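Local coordinates for protein D-psicose 3-epimerase (Agrobacterium tumefaciens, PDB 2HK0) that probably interconverts D-fructose and D-psicose by metal-dependent epimerisation at C3 of the free, non-phosphorylated ketose, using a TIM-barrel active site, at residues 155-160 and 193-198; 138-143 and 176-181; 93-98 and 129-134. All coordinates share one frame; numbering follows the deposited sequence.

Contact 1 of 3, residues 155-160 and 193-198; sequences GIADFA and VGKNNV
In this TIM barrel, the chain leaving helix 183-193 turns through a type I beta turn, K195 to V198, into strand 198-203, and the turn packs against helix 142-162 at A157, D158 and A160. A157 is the centre: its CB lies 3.5 Å from K195 CG and 4.0 Å from V198 CG2. K195, bent at chi2 (-73°), lays its aliphatic part along A157 CB and then crosses the D158 side chain at about a right angle. Its NZ forms a salt bridge with D158 OD1 at 3.0 Å, arriving on the syn side but 34° out of the carboxylate plane; the bond from NZ to OD2 is weak. N197 ND2 donates to A157 O at 3.0 Å, and its second partner is I165 O, so the amide nitrogen joins the helix to the chain just before strand 166-170. A160 CB sits 3.7 Å from the same ND2. A water donates to both D158 OD1 and N197 OD1, tying the carboxylate to the amide. Both polar ends of the N197 amide are thus engaged, which should fix its rotation, while the ion pair closes the more exposed margin over an apolar alanine contact.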
loop_
_atom_site.group_PDB
_atom_site.type_symbol
_atom_site.label_atom_id
_atom_site.label_comp_id
_atom_site.label_asym_id
_atom_site.label_seq_id
_atom_site.Cartn_x
_atom_site.Cartn_y
_atom_site.Cartn_z
ATOM N N GLY A 155 -17.034 24.959 28.166
ATOM C CA GLY A 155 -17.581 25.083 29.511
ATOM C C GLY A 155 -17.244 24.041 30.564
ATOM O O GLY A 155 -17.528 24.263 31.746
ATOM N N ILE A 156 -16.689 22.890 30.179
ATOM C CA ILE A 156 -16.318 21.892 31.184
ATOM C C ILE A 156 -14.799 21.740 31.228
ATOM O O ILE A 156 -14.256 21.046 32.098
ATOM C CB ILE A 156 -16.925 20.476 30.893
ATOM C CG1 ILE A 156 -16.576 20.028 29.466
ATOM C CG2 ILE A 156 -18.430 20.492 31.088
ATOM C CD1 ILE A 156 -16.737 18.527 29.253
ATOM N N ALA A 157 -14.109 22.400 30.299
ATOM C CA ALA A 157 -12.656 22.282 30.215
ATOM C C ALA A 157 -11.892 22.654 31.479
ATOM O O ALA A 157 -10.975 21.928 31.893
ATOM C CB ALA A 157 -12.130 23.101 29.034
ATOM N N ASP A 158 -12.246 23.788 32.084
ATOM C CA ASP A 158 -11.549 24.227 33.286
ATOM C C ASP A 158 -11.744 23.233 34.429
ATOM O O ASP A 158 -10.819 22.974 35.197
ATOM C CB ASP A 158 -12.028 25.622 33.710
ATOM C CG ASP A 158 -11.587 26.727 32.740
ATOM O OD1 ASP A 158 -10.690 26.492 31.893
ATOM O OD2 ASP A 158 -12.132 27.850 32.842
ATOM N N PHE A 159 -12.950 22.678 34.542
ATOM C CA PHE A 159 -13.230 21.708 35.595
ATOM C C PHE A 159 -12.299 20.508 35.411
ATOM O O PHE A 159 -11.682 20.040 36.362
ATOM C CB PHE A 159 -14.708 21.281 35.534
ATOM C CG PHE A 159 -15.158 20.459 36.713
ATOM C CD1 PHE A 159 -14.948 19.087 36.742
ATOM C CD2 PHE A 159 -15.801 21.067 37.793
ATOM C CE1 PHE A 159 -15.374 18.317 37.830
ATOM C CE2 PHE A 159 -16.231 20.314 38.888
ATOM C CZ PHE A 159 -16.015 18.929 38.904
ATOM N N ALA A 160 -12.183 20.029 34.175
ATOM C CA ALA A 160 -11.301 18.900 33.880
ATOM C C ALA A 160 -9.848 19.288 34.161
ATOM O O ALA A 160 -9.081 18.518 34.742
ATOM C CB ALA A 160 -11.445 18.489 32.408
ATOM N N VAL A 193 -12.513 25.761 20.514
ATOM C CA VAL A 193 -12.763 25.625 21.934
ATOM C C VAL A 193 -11.781 26.518 22.689
ATOM O O VAL A 193 -12.148 27.137 23.684
ATOM C CB VAL A 193 -12.627 24.161 22.411
ATOM C CG1 VAL A 193 -12.538 24.120 23.937
ATOM C CG2 VAL A 193 -13.852 23.348 21.933
ATOM N N GLY A 194 -10.541 26.575 22.202
ATOM C CA GLY A 194 -9.517 27.416 22.806
ATOM C C GLY A 194 -9.098 27.091 24.231
ATOM O O GLY A 194 -8.932 27.981 25.055
ATOM N N LYS A 195 -8.925 25.813 24.530
ATOM C CA LYS A 195 -8.512 25.409 25.863
ATOM C C LYS A 195 -7.286 24.519 25.735
ATOM O O LYS A 195 -7.213 23.658 24.855
ATOM C CB LYS A 195 -9.651 24.675 26.559
ATOM C CG LYS A 195 -10.873 25.561 26.864
ATOM C CD LYS A 195 -10.590 26.526 28.005
ATOM C CE LYS A 195 -11.828 27.348 28.366
ATOM N NZ LYS A 195 -11.587 28.174 29.586
ATOM N N ASN A 196 -6.312 24.742 26.603
ATOM C CA ASN A 196 -5.073 23.974 26.565
ATOM C C ASN A 196 -5.217 22.484 26.817
ATOM O O ASN A 196 -4.366 21.707 26.386
ATOM C CB ASN A 196 -4.075 24.537 27.569
ATOM C CG ASN A 196 -3.731 25.978 27.289
ATOM O OD1 ASN A 196 -3.576 26.373 26.130
ATOM N ND2 ASN A 196 -3.604 26.776 28.346
ATOM N N ASN A 197 -6.276 22.077 27.513
ATOM C CA ASN A 197 -6.443 20.659 27.816
ATOM C C ASN A 197 -7.503 19.950 26.977
ATOM O O ASN A 197 -8.031 18.916 27.393
ATOM C CB ASN A 197 -6.737 20.470 29.320
ATOM C CG ASN A 197 -8.074 21.064 29.731
ATOM O OD1 ASN A 197 -8.437 22.158 29.305
ATOM N ND2 ASN A 197 -8.809 20.343 30.566
ATOM N N VAL A 198 -7.834 20.512 25.812
ATOM C CA VAL A 198 -8.795 19.888 24.906
ATOM C C VAL A 198 -7.956 19.546 23.680
ATOM O O VAL A 198 -7.302 20.414 23.093
ATOM C CB VAL A 198 -9.967 20.825 24.549
ATOM C CG1 VAL A 198 -10.883 20.152 23.531
ATOM C CG2 VAL A 198 -10.780 21.150 25.830
HETATM O O HOH W 1 -8.611 24.605 30.764
#

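Contact 2 of 3, residues 138-143 and 176-181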
loop_
_atom_site.group_PDB
_atom_site.type_symbol
_atom_site.label_atom_id
_atom_site.label_comp_id
_atom_site.label_asym_id
_atom_site.label_seq_id
_atom_site.Cartn_x
_atom_site.Cartn_y
_atom_site.Cartn_z
ATOM N N GLN A 138 -34.097 11.261 11.478
ATOM C CA GLN A 138 -34.565 12.607 11.808
ATOM C C GLN A 138 -33.535 13.597 11.248
ATOM O O GLN A 138 -32.332 13.325 11.278
ATOM C CB GLN A 138 -34.656 12.782 13.327
ATOM C CG GLN A 138 -35.630 11.832 14.007
ATOM C CD GLN A 138 -37.077 12.125 13.655
ATOM O OE1 GLN A 138 -37.943 11.257 13.779
ATOM N NE2 GLN A 138 -37.349 13.357 13.222
ATOM N N PRO A 139 -33.992 14.753 10.733
ATOM C CA PRO A 139 -33.076 15.756 10.176
ATOM C C PRO A 139 -31.927 16.092 11.130
ATOM O O PRO A 139 -32.063 16.020 12.350
ATOM C CB PRO A 139 -33.988 16.953 9.919
ATOM C CG PRO A 139 -35.292 16.306 9.600
ATOM C CD PRO A 139 -35.388 15.210 10.635
ATOM N N VAL A 140 -30.796 16.464 10.553
ATOM C CA VAL A 140 -29.609 16.792 11.322
ATOM C C VAL A 140 -29.235 18.270 11.176
ATOM O O VAL A 140 -29.384 18.854 10.106
ATOM C CB VAL A 140 -28.444 15.871 10.870
ATOM C CG1 VAL A 140 -27.135 16.582 10.975
ATOM C CG2 VAL A 140 -28.439 14.604 11.713
ATOM N N ASP A 141 -28.752 18.860 12.266
ATOM C CA ASP A 141 -28.356 20.270 12.304
ATOM C C ASP A 141 -26.844 20.377 12.557
ATOM O O ASP A 141 -26.401 20.586 13.692
ATOM C CB ASP A 141 -29.162 20.962 13.409
ATOM C CG ASP A 141 -28.729 22.387 13.652
ATOM O OD1 ASP A 141 -28.196 23.028 12.719
ATOM O OD2 ASP A 141 -28.944 22.868 14.789
ATOM N N LYS A 142 -26.054 20.256 11.488
ATOM C CA LYS A 142 -24.599 20.274 11.608
ATOM C C LYS A 142 -24.010 21.533 12.222
ATOM O O LYS A 142 -23.243 21.452 13.178
ATOM C CB LYS A 142 -23.931 20.006 10.243
ATOM C CG LYS A 142 -22.413 19.775 10.337
ATOM C CD LYS A 142 -21.779 19.650 8.960
ATOM C CE LYS A 142 -20.272 19.598 9.026
ATOM N NZ LYS A 142 -19.810 18.317 9.564
ATOM N N ALA A 143 -24.355 22.688 11.663
ATOM C CA ALA A 143 -23.849 23.964 12.159
ATOM C C ALA A 143 -24.228 24.176 13.618
ATOM O O ALA A 143 -23.400 24.593 14.428
ATOM C CB ALA A 143 -24.398 25.116 11.304
ATOM N N GLU A 176 -21.447 7.383 12.267
ATOM C CA GLU A 176 -21.543 7.560 13.716
ATOM C C GLU A 176 -21.561 9.012 14.191
ATOM O O GLU A 176 -21.927 9.293 15.328
ATOM C CB GLU A 176 -20.397 6.770 14.394
ATOM C CG GLU A 176 -20.449 5.277 14.040
ATOM C CD GLU A 176 -19.328 4.444 14.653
ATOM O OE1 GLU A 176 -19.139 4.502 15.881
ATOM O OE2 GLU A 176 -18.638 3.721 13.902
ATOM N N ASN A 177 -21.146 9.946 13.346
ATOM C CA ASN A 177 -21.197 11.355 13.730
ATOM C C ASN A 177 -21.278 12.175 12.457
ATOM O O ASN A 177 -20.787 11.756 11.400
ATOM C CB ASN A 177 -19.981 11.775 14.568
ATOM C CG ASN A 177 -20.159 13.158 15.204
ATOM O OD1 ASN A 177 -19.672 14.155 14.693
ATOM N ND2 ASN A 177 -20.879 13.211 16.329
ATOM N N HIS A 178 -21.909 13.340 12.557
ATOM C CA HIS A 178 -22.093 14.192 11.397
ATOM C C HIS A 178 -21.401 15.524 11.531
ATOM O O HIS A 178 -21.537 16.366 10.647
ATOM C CB HIS A 178 -23.574 14.459 11.203
ATOM C CG HIS A 178 -24.219 15.057 12.412
ATOM N ND1 HIS A 178 -24.450 14.331 13.559
ATOM C CD2 HIS A 178 -24.641 16.317 12.670
ATOM C CE1 HIS A 178 -24.991 15.118 14.475
ATOM N NE2 HIS A 178 -25.119 16.329 13.959
ATOM N N VAL A 179 -20.672 15.717 12.629
ATOM C CA VAL A 179 -19.994 16.990 12.869
ATOM C C VAL A 179 -18.477 16.978 12.623
ATOM O O VAL A 179 -17.962 17.826 11.905
ATOM C CB VAL A 179 -20.289 17.470 14.312
ATOM C CG1 VAL A 179 -19.574 18.794 14.597
ATOM C CG2 VAL A 179 -21.805 17.621 14.485
ATOM N N LEU A 180 -17.774 16.023 13.227
ATOM C CA LEU A 180 -16.315 15.903 13.052
ATOM C C LEU A 180 -16.022 14.520 12.430
ATOM O O LEU A 180 -16.119 13.488 13.107
ATOM C CB LEU A 180 -15.610 16.051 14.411
ATOM C CG LEU A 180 -16.012 17.274 15.265
ATOM C CD1 LEU A 180 -15.307 17.233 16.627
ATOM C CD2 LEU A 180 -15.635 18.567 14.541
ATOM N N ASN A 181 -15.690 14.511 11.138
ATOM C CA ASN A 181 -15.404 13.279 10.394
ATOM C C ASN A 181 -13.971 13.229 9.912
ATOM O O ASN A 181 -13.480 12.189 9.461
ATOM C CB ASN A 181 -16.296 13.197 9.160
ATOM C CG ASN A 181 -17.755 13.119 9.511
ATOM O OD1 ASN A 181 -18.573 13.821 8.935
ATOM N ND2 ASN A 181 -18.089 12.260 10.467
HETATM O O HOH W 2 -18.221 16.805 8.232
#
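K142 CG stands anti to the backbone N (chi1 -170°) and the chain stays extended until chi4 turns its end, carrying NZ over to the carbonyls of H178 and V179; H178, with chi1 at 56°, holds its imidazole toward V140. The contact lies where the TIM-barrel strands finish, at their C-terminal ends: the start of helix 142-162 meets the loop from strand 166-170 to helix 183-193. K142 NZ donates to H178 O at 2.8 Å, tilted from the carbonyl plane, and to V179 O at 3.0 Å, from above the plane of the V179 carbonyl. A water accepts from NZ and donates to N181 OD1, and E185 makes a long, weak ion pair with the same ammonium. Two carbonyls and a water thus share one ammonium, which should fix the end of the lysine against the loop.

V140 and H178 approach from opposite directions. V140 CG2 makes a CH-pi contact over the imidazole, 4.2 Å from its centroid, though the exact seating of the V140 methyls is doubtful; V179 CG2 lies on the other face, nearer the rim. NE2 is hydrogen-bonded with D145 OD2 and ND1 with Y136 OH, which should fix the ring's rotation, and W280 of a neighbouring subunit packs on H178, K142 and N181. Just before helix 142-162, D141 is the N-cap, its OD1 bonding G144 N, and its OD2 forms a salt bridge with R148. N177 OD1 shapes the loop through an Asx turn (V179 N, 2.8 Å), extended to an Asx motif by L180 N at 3.0 Å.

Contact 3 of 3, residues 93-98 and 129-134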
loop_
_atom_site.group_PDB
_atom_site.type_symbol
_atom_site.label_atom_id
_atom_site.label_comp_id
_atom_site.label_asym_id
_atom_site.label_seq_id
_atom_site.Cartn_x
_atom_site.Cartn_y
_atom_site.Cartn_z
ATOM N N ASN A 93 -26.026 15.331 27.067
ATOM C CA ASN A 93 -24.936 15.615 26.139
ATOM C C ASN A 93 -24.816 17.109 25.960
ATOM O O ASN A 93 -25.756 17.852 26.260
ATOM C CB ASN A 93 -25.190 14.950 24.787
ATOM C CG ASN A 93 -26.345 15.576 24.040
ATOM O OD1 ASN A 93 -26.264 16.725 23.593
ATOM N ND2 ASN A 93 -27.430 14.825 23.896
ATOM N N LEU A 94 -23.671 17.543 25.443
ATOM C CA LEU A 94 -23.382 18.964 25.266
ATOM C C LEU A 94 -23.787 19.599 23.942
ATOM O O LEU A 94 -23.650 20.808 23.765
ATOM C CB LEU A 94 -21.882 19.200 25.480
ATOM C CG LEU A 94 -21.271 18.523 26.710
ATOM C CD1 LEU A 94 -19.757 18.625 26.677
ATOM C CD2 LEU A 94 -21.843 19.159 27.966
ATOM N N SER A 95 -24.288 18.823 23.000
ATOM C CA SER A 95 -24.623 19.435 21.729
ATOM C C SER A 95 -26.115 19.623 21.497
ATOM O O SER A 95 -26.493 20.297 20.553
ATOM C CB SER A 95 -24.042 18.615 20.576
ATOM O OG SER A 95 -24.740 17.389 20.448
ATOM N N SER A 96 -26.958 19.028 22.337
ATOM C CA SER A 96 -28.402 19.146 22.140
ATOM C C SER A 96 -28.975 20.562 22.097
ATOM O O SER A 96 -28.491 21.474 22.768
ATOM C CB SER A 96 -29.164 18.357 23.213
ATOM O OG SER A 96 -30.562 18.562 23.062
ATOM N N GLU A 97 -30.018 20.730 21.291
ATOM C CA GLU A 97 -30.699 22.016 21.177
ATOM C C GLU A 97 -31.373 22.331 22.508
ATOM O O GLU A 97 -31.488 23.488 22.900
ATOM C CB GLU A 97 -31.771 21.957 20.086
ATOM C CG GLU A 97 -31.308 22.440 18.732
ATOM C CD GLU A 97 -32.456 22.605 17.738
ATOM O OE1 GLU A 97 -33.474 23.244 18.100
ATOM O OE2 GLU A 97 -32.334 22.106 16.594
ATOM N N ASP A 98 -31.815 21.282 23.188
ATOM C CA ASP A 98 -32.499 21.374 24.477
ATOM C C ASP A 98 -31.584 21.816 25.625
ATOM O O ASP A 98 -30.732 21.057 26.076
ATOM C CB ASP A 98 -33.105 20.009 24.814
ATOM C CG ASP A 98 -34.034 20.052 26.009
ATOM O OD1 ASP A 98 -33.757 20.809 26.966
ATOM O OD2 ASP A 98 -35.036 19.306 25.992
ATOM N N HIS A 129 -18.198 15.818 22.269
ATOM C CA HIS A 129 -18.938 16.923 21.677
ATOM C C HIS A 129 -20.321 16.517 21.200
ATOM O O HIS A 129 -21.083 17.349 20.709
ATOM C CB HIS A 129 -18.182 17.411 20.453
ATOM C CG HIS A 129 -18.050 16.361 19.392
ATOM N ND1 HIS A 129 -17.360 15.183 19.596
ATOM C CD2 HIS A 129 -18.553 16.290 18.134
ATOM C CE1 HIS A 129 -17.445 14.434 18.510
ATOM N NE2 HIS A 129 -18.163 15.082 17.609
ATOM N N SER A 130 -20.644 15.239 21.327
ATOM C CA SER A 130 -21.896 14.750 20.787
ATOM C C SER A 130 -22.467 13.658 21.682
ATOM O O SER A 130 -22.382 13.732 22.904
ATOM C CB SER A 130 -21.598 14.209 19.382
ATOM O OG SER A 130 -22.734 13.712 18.711
ATOM N N TYR A 131 -23.064 12.652 21.060
ATOM C CA TYR A 131 -23.615 11.531 21.791
ATOM C C TYR A 131 -23.822 10.378 20.825
ATOM O O TYR A 131 -23.576 10.499 19.621
ATOM C CB TYR A 131 -24.951 11.893 22.431
ATOM C CG TYR A 131 -26.067 12.118 21.436
ATOM C CD1 TYR A 131 -26.196 13.332 20.769
ATOM C CD2 TYR A 131 -26.999 11.112 21.167
ATOM C CE1 TYR A 131 -27.237 13.547 19.858
ATOM C CE2 TYR A 131 -28.039 11.313 20.258
ATOM C CZ TYR A 131 -28.155 12.531 19.610
ATOM O OH TYR A 131 -29.194 12.738 18.731
ATOM N N TRP A 132 -24.261 9.257 21.381
ATOM C CA TRP A 132 -24.556 8.055 20.624
ATOM C C TRP A 132 -25.881 7.519 21.179
ATOM O O TRP A 132 -26.130 7.610 22.380
ATOM C CB TRP A 132 -23.468 7.014 20.834
ATOM C CG TRP A 132 -23.857 5.719 20.260
ATOM C CD1 TRP A 132 -23.690 5.310 18.972
ATOM C CD2 TRP A 132 -24.550 4.667 20.934
ATOM N NE1 TRP A 132 -24.240 4.063 18.798
ATOM C CE2 TRP A 132 -24.776 3.645 19.988
ATOM C CE3 TRP A 132 -25.005 4.490 22.248
ATOM C CZ2 TRP A 132 -25.436 2.454 20.313
ATOM C CZ3 TRP A 132 -25.663 3.305 22.575
ATOM C CH2 TRP A 132 -25.871 2.301 21.608
ATOM N N PRO A 133 -26.731 6.918 20.329
ATOM C CA PRO A 133 -26.635 6.650 18.891
ATOM C C PRO A 133 -26.619 7.862 17.954
ATOM O O PRO A 133 -25.571 8.231 17.409
ATOM C CB PRO A 133 -27.853 5.757 18.628
ATOM C CG PRO A 133 -28.124 5.121 19.969
ATOM C CD PRO A 133 -27.941 6.286 20.888
ATOM N N ILE A 134 -27.803 8.439 17.773
ATOM C CA ILE A 134 -28.091 9.591 16.912
ATOM C C ILE A 134 -29.074 9.101 15.850
ATOM O O ILE A 134 -28.719 8.320 14.969
ATOM C CB ILE A 134 -26.839 10.192 16.200
ATOM C CG1 ILE A 134 -25.972 10.976 17.199
ATOM C CG2 ILE A 134 -27.284 11.159 15.106
ATOM C CD1 ILE A 134 -24.764 11.647 16.572
HETATM O O HOH W 3 -21.797 15.515 24.869
HETATM O O HOH W 4 -24.369 15.897 18.216
#
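N93 CB rests 3.6 Å from S130 O and 3.9 Å from Y131 CB, the first step of a side chain that joins two loops of the TIM barrel: the one between strand 81-85 and helix 99-118, and the one between strand 123-126 and helix 142-162. With chi1 at 69°, CG is placed between the backbone N and the carbonyl carbon, and the amide reaches the Y131 ring, CG lying 4.0 Å from Y131 CD1. ND2 comes closer to the same carbon, 3.7 Å from Y131 CD1, and also donates to S89 O; the two side chains meet at a slant although the amide and ring planes are only 14° apart. I134 CG1, from the tyrosine's own loop, packs on one face of the ring, toward its rim. N93 OD1 turns back on its own loop, taking S95 N in the carbonyl plane on a lone pair as an Asx turn; S96 N, nearly along the C=O direction, extends this to an Asx motif. Two backbone donors on one oxygen should hold the amide's rotation and so keep ND2 beside the ring.

S95 meets the other loop a little further on. Its CB touches H129 O at 3.2 Å, and OG stands near the plane of the Y131 ring, at its edge. Across the contact the direct touches are van der Waals; the polar joining is done by water. One water accepts from L94 N and donates to S130 O. A second water bridges the two serine hydroxyls, 2.7 Å from S95 OG and 2.8 Å from S130 OG.

Contacts 1 and 2 share helix 142-162, contact 2 at its start and contact 1 near its far end, their centres about 22 Å apart. Contact 3 touches both: L94 packs on I156 of contact 1, while H129 and S130 meet N177 and L180 of contact 2. Contact 1 uses a helix-to-strand turn leading into strand 198-203; contacts 2 and 3 use strand-to-helix loops at the opposite end of the barrel. Contacts 1 and 3 are largely buried within one chain; contact 2 is only partly so and is flanked by a neighbouring subunit. An ion pair and an amide serve contact 1, a lysine ammonium gathers carbonyls in contact 2, and waters link the loops in contact 3.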